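Local coordinates for GTP cyclohydrolase 1 type 2 homolog (Escherichia coli, Escherichia coli O157:H7, PDB 1NMO), which is a toroidal homohexamer with a dinuclear metal site, probably involved in protection from radiation damage and perhaps in degrading radiation-damaged nucleotides, at residues A47-A52 against K84-N89; G222-S227 against V238-I243. One frame throughout, in Å; residues are numbered along the deposited sequence.

Contact 1 (47-52 with 84-89) lies on one face of a five-stranded mixed sheet, and contact 2 (222-227 with 238-243) takes in its edge strand; their centres are about 17 Å apart. In contact 1 two helices meet on one side of the sheet; in contact 2 helix 221-233 packs on the other side of edge strand 237-240. Residues I241 and I243 join the two: E51 CB meets I241 CD1 at 3.7 Å, and L48 CA lies 3.8 Å from I243 CD1. Contact 2 is nearer the iron pair. The I223 side chain is about 5 Å from that of the ligand H63 and about 10 Å from an iron, whereas the L49 side chain is about 11 Å from that of H64.

Contact 1: A47-A52 against K84-N89; sequences ALLDEA and KTLLAN
Two leucines meet here through quite different torsions. L49 is twisted off the usual staggered positions, with chi1 at -104° and chi2 at 29°, and this carries CD1 out toward the second helix; L86 sets CG beside its own backbone N, chi1 -71°, which brings CD2 across to meet it. The two helices belong to successive beta-alpha-beta crossovers of an alpha/beta fold: helix 46-54 links the parallel strands 37-41 and 59-62, and helix 78-88 links 59-62 to 92-95. Between them the leucine side chains cross at about a right angle, and L49 CD1 touches L86 CD2 at 3.9 Å. Y66, from the loop after strand 59-62, lies against both leucines and extends this apolar junction.

One residue before L86, T85 stands nearest the first segment: its CA is 7.0 Å from L49 CA. T85 turns its methyl to the neighbouring helix, with CG2 4.3 Å from L49 CB and 4.2 Å from L49 O, a loose packing contact. Its hydroxyl is occupied otherwise: OG1 bonds to N81 O in its own helix and to the NE2 of Q46, and that same NE2 also bonds D50 OD1, so polar links run along one border of the apolar patch. Meanwhile L48 and A52 reach down to V39 and V60 of the sheet. N89 folds back along its own segment, its ND2 giving a 2.8 Å hydrogen bond to a lone pair of T85 O, in the carbonyl plane.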
loop_
_atom_site.group_PDB
_atom_site.type_symbol
_atom_site.label_atom_id
_atom_site.label_comp_id
_atom_site.label_asym_id
_atom_site.label_seq_id
_atom_site.Cartn_x
_atom_site.Cartn_y
_atom_site.Cartn_z
ATOM N N ALA A 47 -12.784 6.618 -25.742
ATOM C CA ALA A 47 -11.718 7.527 -25.324
ATOM C C ALA A 47 -10.938 8.123 -26.479
ATOM O O ALA A 47 -10.591 9.282 -26.421
ATOM C CB ALA A 47 -10.771 6.819 -24.316
ATOM N N LEU A 48 -10.685 7.380 -27.538
ATOM C CA LEU A 48 -9.944 7.894 -28.734
ATOM C C LEU A 48 -10.845 8.814 -29.464
ATOM O O LEU A 48 -10.471 9.878 -29.993
ATOM C CB LEU A 48 -9.646 6.789 -29.748
ATOM C CG LEU A 48 -8.318 6.493 -30.400
ATOM C CD1 LEU A 48 -8.451 6.075 -31.888
ATOM C CD2 LEU A 48 -7.403 7.634 -30.169
ATOM N N LEU A 49 -12.077 8.384 -29.573
ATOM C CA LEU A 49 -13.076 9.197 -30.302
ATOM C C LEU A 49 -13.274 10.541 -29.616
ATOM O O LEU A 49 -13.483 11.573 -30.241
ATOM C CB LEU A 49 -14.335 8.387 -30.300
ATOM C CG LEU A 49 -14.759 7.654 -31.561
ATOM C CD1 LEU A 49 -13.676 7.244 -32.438
ATOM C CD2 LEU A 49 -15.671 6.571 -31.168
ATOM N N ASP A 50 -13.250 10.557 -28.303
ATOM C CA ASP A 50 -13.405 11.855 -27.670
ATOM C C ASP A 50 -12.113 12.666 -27.988
ATOM O O ASP A 50 -12.141 13.889 -28.186
ATOM C CB ASP A 50 -13.585 11.712 -26.144
ATOM C CG ASP A 50 -14.825 10.894 -25.757
ATOM O OD1 ASP A 50 -15.832 10.841 -26.544
ATOM O OD2 ASP A 50 -14.802 10.349 -24.632
ATOM N N GLU A 51 -10.961 12.018 -28.003
ATOM C CA GLU A 51 -9.784 12.817 -28.301
ATOM C C GLU A 51 -9.853 13.316 -29.716
ATOM O O GLU A 51 -9.349 14.421 -29.966
ATOM C CB GLU A 51 -8.491 12.064 -28.136
ATOM C CG GLU A 51 -7.943 12.118 -26.716
ATOM C CD GLU A 51 -7.434 13.506 -26.317
ATOM O OE1 GLU A 51 -6.452 13.991 -26.892
ATOM O OE2 GLU A 51 -8.027 14.124 -25.418
ATOM N N ALA A 52 -10.435 12.550 -30.651
ATOM C CA ALA A 52 -10.516 13.038 -32.028
ATOM C C ALA A 52 -11.463 14.211 -32.186
ATOM O O ALA A 52 -11.342 15.035 -33.112
ATOM C CB ALA A 52 -10.987 11.959 -32.940
ATOM N N LYS A 84 -22.557 7.653 -32.486
ATOM C CA LYS A 84 -23.161 8.969 -32.458
ATOM C C LYS A 84 -21.980 9.889 -32.496
ATOM O O LYS A 84 -21.971 10.879 -33.221
ATOM C CB LYS A 84 -23.868 9.282 -31.145
ATOM C CG LYS A 84 -24.526 10.706 -31.150
ATOM C CD LYS A 84 -25.239 11.043 -29.821
ATOM C CE LYS A 84 -25.795 12.472 -29.823
ATOM N NZ LYS A 84 -26.376 12.862 -28.440
ATOM N N THR A 85 -20.959 9.594 -31.708
ATOM C CA THR A 85 -19.849 10.527 -31.691
ATOM C C THR A 85 -19.226 10.716 -33.103
ATOM O O THR A 85 -18.886 11.830 -33.519
ATOM C CB THR A 85 -18.788 10.039 -30.747
ATOM O OG1 THR A 85 -19.309 9.984 -29.408
ATOM C CG2 THR A 85 -17.637 11.024 -30.785
ATOM N N LEU A 86 -19.059 9.638 -33.845
ATOM C CA LEU A 86 -18.482 9.725 -35.190
ATOM C C LEU A 86 -19.481 10.368 -36.145
ATOM O O LEU A 86 -19.164 11.338 -36.886
ATOM C CB LEU A 86 -18.171 8.285 -35.736
ATOM C CG LEU A 86 -17.007 7.488 -35.109
ATOM C CD1 LEU A 86 -17.095 5.992 -35.354
ATOM C CD2 LEU A 86 -15.722 8.048 -35.647
ATOM N N LEU A 87 -20.710 9.841 -36.159
ATOM C CA LEU A 87 -21.634 10.349 -37.168
ATOM C C LEU A 87 -22.036 11.734 -36.924
ATOM O O LEU A 87 -22.030 12.504 -37.850
ATOM C CB LEU A 87 -22.885 9.484 -37.297
ATOM C CG LEU A 87 -22.538 8.150 -37.895
ATOM C CD1 LEU A 87 -23.423 7.091 -37.279
ATOM C CD2 LEU A 87 -22.779 8.218 -39.372
ATOM N N ALA A 88 -22.339 12.094 -35.682
ATOM C CA ALA A 88 -22.799 13.474 -35.496
ATOM C C ALA A 88 -21.711 14.519 -35.741
ATOM O O ALA A 88 -22.013 15.715 -35.924
ATOM C CB ALA A 88 -23.397 13.667 -34.102
ATOM N N ASN A 89 -20.437 14.099 -35.743
ATOM C CA ASN A 89 -19.341 15.081 -35.949
ATOM C C ASN A 89 -18.689 14.872 -37.339
ATOM O O ASN A 89 -17.667 15.453 -37.639
ATOM C CB ASN A 89 -18.307 14.916 -34.817
ATOM C CG ASN A 89 -18.854 15.333 -33.498
ATOM O OD1 ASN A 89 -19.343 16.451 -33.396
ATOM N ND2 ASN A 89 -18.817 14.466 -32.489
#

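Contact 2: G222-S227 against V238-I243; sequences GIRALS and VTFIDI
R224 runs its side chain along the ring of F240, starting with CB, which sits over one face, 4.1 Å from the centroid and 23° off the ring normal, a CH-pi contact. CG comes next, 3.6 Å from F240 CD2, and CD keeps equally close to that same carbon. A bend at chi3, 46°, then swings the guanidinium to a place beyond the rim, where NH1 approaches F240 CE2 obliquely at 3.6 Å, the two planes 85° apart. On the opposite face of the ring lies the backbone N of D242, and I223 comes in obliquely at the other rim, its CD1 3.5 Å from F240 CD1.

The ring thus fills the seam between helix 221-233 and strand 237-240, an alpha-beta pair joined by a short loop in a layered alpha/beta fold. The axes of 222-227 and 238-240 come within 8.3 Å and run nearly antiparallel; the strand forms one edge of the five-stranded sheet, beside strand 37-41.

Lower in the seam, S227 CB packs on V238 CG1 at 3.8 Å. The S227 hydroxyl gives a 2.6 Å hydrogen bond to I223 O, which also takes the helical bond from S227 N; the two donors arrive from opposite faces of the carbonyl plane. OG also pairs with T40 OG1, tying the helix to strand 37-41.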
loop_
_atom_site.group_PDB
_atom_site.type_symbol
_atom_site.label_atom_id
_atom_site.label_comp_id
_atom_site.label_asym_id
_atom_site.label_seq_id
_atom_site.Cartn_x
_atom_site.Cartn_y
_atom_site.Cartn_z
ATOM N N GLY A 222 2.380 -1.083 -35.410
ATOM C CA GLY A 222 1.792 -0.914 -36.750
ATOM C C GLY A 222 1.054 0.369 -37.056
ATOM O O GLY A 222 1.370 1.088 -38.013
ATOM N N ILE A 223 0.048 0.667 -36.252
ATOM C CA ILE A 223 -0.725 1.885 -36.497
ATOM C C ILE A 223 0.177 3.107 -36.308
ATOM O O ILE A 223 0.006 4.145 -36.969
ATOM C CB ILE A 223 -1.979 1.901 -35.560
ATOM C CG1 ILE A 223 -2.890 3.033 -35.911
ATOM C CG2 ILE A 223 -1.542 1.945 -34.120
ATOM C CD1 ILE A 223 -2.345 4.300 -35.302
ATOM N N ARG A 224 1.142 2.993 -35.391
ATOM C CA ARG A 224 2.087 4.073 -35.199
ATOM C C ARG A 224 2.930 4.168 -36.467
ATOM O O ARG A 224 3.049 5.225 -37.075
ATOM C CB ARG A 224 3.005 3.846 -33.951
ATOM C CG ARG A 224 3.964 5.123 -33.686
ATOM C CD ARG A 224 4.569 5.133 -32.217
ATOM N NE ARG A 224 5.042 3.805 -31.963
ATOM C CZ ARG A 224 4.918 3.096 -30.861
ATOM N NH1 ARG A 224 4.312 3.587 -29.789
ATOM N NH2 ARG A 224 5.414 1.845 -30.914
ATOM N N ALA A 225 3.503 3.056 -36.903
ATOM C CA ALA A 225 4.330 3.146 -38.101
ATOM C C ALA A 225 3.524 3.715 -39.268
ATOM O O ALA A 225 4.017 4.584 -39.972
ATOM C CB ALA A 225 4.898 1.771 -38.478
ATOM N N LEU A 226 2.278 3.271 -39.445
ATOM C CA LEU A 226 1.489 3.734 -40.575
ATOM C C LEU A 226 1.217 5.221 -40.482
ATOM O O LEU A 226 1.235 5.960 -41.480
ATOM C CB LEU A 226 0.185 2.893 -40.658
ATOM C CG LEU A 226 -0.895 3.394 -41.648
ATOM C CD1 LEU A 226 -0.446 3.129 -43.091
ATOM C CD2 LEU A 226 -2.217 2.663 -41.387
ATOM N N SER A 227 1.016 5.701 -39.265
ATOM C CA SER A 227 0.724 7.148 -39.069
ATOM C C SER A 227 1.913 8.002 -39.508
ATOM O O SER A 227 1.715 9.094 -40.044
ATOM C CB SER A 227 0.405 7.456 -37.592
ATOM O OG SER A 227 -0.677 6.665 -37.142
ATOM N N VAL A 238 -1.268 13.701 -39.344
ATOM C CA VAL A 238 -1.665 12.517 -38.595
ATOM C C VAL A 238 -1.029 12.434 -37.221
ATOM O O VAL A 238 0.198 12.549 -37.105
ATOM C CB VAL A 238 -1.320 11.256 -39.389
ATOM C CG1 VAL A 238 -2.029 10.055 -38.780
ATOM C CG2 VAL A 238 -1.792 11.434 -40.859
ATOM N N THR A 239 -1.837 12.243 -36.159
ATOM C CA THR A 239 -1.310 12.189 -34.791
ATOM C C THR A 239 -1.711 10.869 -34.129
ATOM O O THR A 239 -2.872 10.641 -33.849
ATOM C CB THR A 239 -1.914 13.344 -33.922
ATOM O OG1 THR A 239 -1.642 14.613 -34.533
ATOM C CG2 THR A 239 -1.284 13.390 -32.524
ATOM N N PHE A 240 -0.745 10.002 -33.858
ATOM C CA PHE A 240 -0.996 8.726 -33.169
ATOM C C PHE A 240 -1.152 8.914 -31.649
ATOM O O PHE A 240 -0.234 9.440 -31.009
ATOM C CB PHE A 240 0.163 7.765 -33.396
ATOM C CG PHE A 240 0.147 6.563 -32.484
ATOM C CD1 PHE A 240 -0.956 5.735 -32.425
ATOM C CD2 PHE A 240 1.235 6.275 -31.656
ATOM C CE1 PHE A 240 -0.986 4.647 -31.548
ATOM C CE2 PHE A 240 1.185 5.168 -30.778
ATOM C CZ PHE A 240 0.078 4.372 -30.726
ATOM N N ILE A 241 -2.298 8.508 -31.080
ATOM C CA ILE A 241 -2.542 8.609 -29.625
ATOM C C ILE A 241 -2.545 7.235 -28.951
ATOM O O ILE A 241 -3.361 6.363 -29.332
ATOM C CB ILE A 241 -3.894 9.271 -29.338
ATOM C CG1 ILE A 241 -3.900 10.635 -29.998
ATOM C CG2 ILE A 241 -4.080 9.493 -27.805
ATOM C CD1 ILE A 241 -5.047 11.533 -29.521
ATOM N N ASP A 242 -1.635 7.011 -27.997
ATOM C CA ASP A 242 -1.557 5.745 -27.267
ATOM C C ASP A 242 -2.437 5.830 -25.973
ATOM O O ASP A 242 -2.022 6.405 -24.983
ATOM C CB ASP A 242 -0.093 5.468 -26.886
ATOM C CG ASP A 242 0.089 4.155 -26.038
ATOM O OD1 ASP A 242 -0.903 3.427 -25.785
ATOM O OD2 ASP A 242 1.246 3.849 -25.627
ATOM N N ILE A 243 -3.657 5.281 -25.970
ATOM C CA ILE A 243 -4.459 5.289 -24.733
ATOM C C ILE A 243 -4.271 3.910 -24.187
ATOM O O ILE A 243 -4.716 2.937 -24.759
ATOM C CB ILE A 243 -5.845 5.553 -25.028
ATOM C CG1 ILE A 243 -5.807 6.782 -26.006
ATOM C CG2 ILE A 243 -6.698 5.652 -23.632
ATOM C CD1 ILE A 243 -7.131 7.600 -26.224
#